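PDB 4KRI: phospholethanolamine N-methyltransferase 2 from Haemonchus contortus, which probably transfers methyl groups from S-adenosylmethionine to phosphomonomethylethanolamine and its methylated product on the way to phosphocholine. Local coordinates for residues E357-K361 / T362-D366. Sequence-based numbering, arbitrary orientation.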
loop_
_atom_site.group_PDB
_atom_site.type_symbol
_atom_site.label_atom_id
_atom_site.label_comp_id
_atom_site.label_asym_id
_atom_site.label_seq_id
_atom_site.Cartn_x
_atom_site.Cartn_y
_atom_site.Cartn_z
ATOM N N GLU A 357 16.166 -19.839 -5.964
ATOM C CA GLU A 357 16.713 -19.558 -7.297
ATOM C C GLU A 357 16.656 -18.069 -7.618
ATOM O O GLU A 357 17.637 -17.472 -8.079
ATOM C CB GLU A 357 15.925 -20.324 -8.373
ATOM C CG GLU A 357 16.162 -21.820 -8.432
ATOM C CD GLU A 357 15.112 -22.535 -9.277
ATOM O OE1 GLU A 357 14.214 -21.860 -9.833
ATOM O OE2 GLU A 357 15.171 -23.775 -9.375
ATOM N N ILE A 358 15.493 -17.472 -7.373
ATOM C CA ILE A 358 15.292 -16.053 -7.646
ATOM C C ILE A 358 16.178 -15.193 -6.748
ATOM O O ILE A 358 16.775 -14.211 -7.197
ATOM C CB ILE A 358 13.808 -15.674 -7.503
ATOM C CG1 ILE A 358 12.987 -16.426 -8.557
ATOM C CG2 ILE A 358 13.620 -14.173 -7.656
ATOM C CD1 ILE A 358 11.492 -16.413 -8.299
ATOM N N ALA A 359 16.300 -15.583 -5.485
ATOM C CA ALA A 359 17.096 -14.792 -4.551
ATOM C C ALA A 359 18.574 -14.826 -4.927
ATOM O O ALA A 359 19.268 -13.810 -4.821
ATOM C CB ALA A 359 16.890 -15.276 -3.123
ATOM N N LYS A 360 19.055 -15.988 -5.368
ATOM C CA LYS A 360 20.436 -16.091 -5.829
ATOM C C LYS A 360 20.697 -15.213 -7.055
ATOM O O LYS A 360 21.703 -14.490 -7.112
ATOM C CB LYS A 360 20.796 -17.548 -6.142
ATOM C CG LYS A 360 21.034 -18.400 -4.912
ATOM C CD LYS A 360 22.165 -19.392 -5.145
ATOM C CE LYS A 360 22.363 -20.274 -3.928
ATOM N NZ LYS A 360 21.087 -20.931 -3.551
ATOM N N LYS A 361 19.790 -15.277 -8.027
ATOM C CA LYS A 361 19.908 -14.480 -9.256
ATOM C C LYS A 361 19.924 -12.984 -8.950
ATOM O O LYS A 361 20.680 -12.214 -9.563
ATOM C CB LYS A 361 18.756 -14.809 -10.215
ATOM C CG LYS A 361 18.736 -13.974 -11.500
ATOM C CD LYS A 361 19.780 -14.449 -12.504
ATOM C CE LYS A 361 19.692 -13.682 -13.825
ATOM N NZ LYS A 361 20.297 -12.317 -13.756
ATOM N N THR A 362 19.098 -12.588 -7.986
ATOM C CA THR A 362 19.007 -11.192 -7.557
ATOM C C THR A 362 20.299 -10.698 -6.907
ATOM O O THR A 362 20.643 -9.510 -6.978
ATOM C CB THR A 362 17.856 -11.028 -6.553
ATOM O OG1 THR A 362 16.642 -11.493 -7.148
ATOM C CG2 THR A 362 17.690 -9.568 -6.176
ATOM N N GLY A 363 21.022 -11.608 -6.269
ATOM C CA GLY A 363 22.300 -11.244 -5.684
ATOM C C GLY A 363 22.352 -11.325 -4.168
ATOM O O GLY A 363 23.345 -10.917 -3.556
ATOM N N PHE A 364 21.287 -11.852 -3.565
ATOM C CA PHE A 364 21.251 -12.056 -2.120
ATOM C C PHE A 364 22.228 -13.148 -1.686
ATOM O O PHE A 364 22.490 -14.092 -2.436
ATOM C CB PHE A 364 19.838 -12.433 -1.673
ATOM C CG PHE A 364 18.877 -11.278 -1.680
ATOM C CD1 PHE A 364 18.973 -10.278 -0.718
ATOM C CD2 PHE A 364 17.878 -11.190 -2.639
ATOM C CE1 PHE A 364 18.095 -9.213 -0.723
ATOM C CE2 PHE A 364 16.993 -10.121 -2.637
ATOM C CZ PHE A 364 17.105 -9.144 -1.677
ATOM N N ILE A 365 22.775 -13.002 -0.482
ATOM C CA ILE A 365 23.640 -14.024 0.114
ATOM C C ILE A 365 23.043 -14.477 1.448
ATOM O O ILE A 365 22.019 -13.946 1.871
ATOM C CB ILE A 365 25.080 -13.505 0.342
ATOM C CG1 ILE A 365 25.072 -12.249 1.213
ATOM C CG2 ILE A 365 25.748 -13.195 -0.978
ATOM C CD1 ILE A 365 26.451 -11.859 1.781
ATOM N N ASP A 366 23.677 -15.451 2.104
ATOM C CA ASP A 366 23.187 -15.963 3.391
ATOM C C ASP A 366 21.702 -16.299 3.341
ATOM O O ASP A 366 20.931 -15.886 4.212
ATOM C CB ASP A 366 23.448 -14.957 4.518
ATOM C CG ASP A 366 24.918 -14.665 4.708
ATOM O OD1 ASP A 366 25.753 -15.492 4.282
ATOM O OD2 ASP A 366 25.234 -13.608 5.291
HETATM O O HOH W 1 23.603 -14.215 -5.116
#
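Thr362 turns back on the last turn of helix 352-362 and grips the carbonyl of Ile358 twice. Its N donates the regular helical bond, while OG1 donates a shorter one of 2.7 Å to the same Ile358 O. The hydroxyl comes from above the carbonyl plane, 38° out of it, on the face opposite the amide. The first torsion of Thr362 (chi1 -56°) makes this possible: OG1 lies beside its own backbone N and CG2 lies anti to it, which leaves the hydroxyl facing back along the helix. Ile358 CG2 is 4.1 Å from Thr362 OG1, so an apolar branch skirts the bonded hydroxyl.

The next carbonyl is also shared. Ala359 O receives Gly363 N at 3.2 Å and Phe364 N at 3.1 Å, again from opposite faces of its plane. Gly363 has a positive phi, which glycine adopts without the strain a CB would bring against the carbonyl oxygen before it.

Beyond the glycine, the Phe364 side chain lies beside the helix end. With CG beside the backbone N (chi1 -74°), the ring turns its edge to Ala359 O, which sits near the ring plane, while Ala359 CB touches Phe364 CD2 at 4.2 Å from off that plane. Tyr313 of helix 305-315 meets Phe364 edge-to-face, and strand 422-430 covers Ala359 and Phe364 through Phe427 and Ala429.

A water donates to both Lys360 O and Phe364 O (2.9 Å to the latter), tying the helix end to the departing chain. The 6→1 bond from Phe364 N to Ala359 O, enclosing the weak 5→2 bond from Gly363 N to Lys360 O, with glycine at C-prime, is the signature of a Schellman motif, which here ends helix 352-362 and leads into strand 367-371 of the methyltransferase fold.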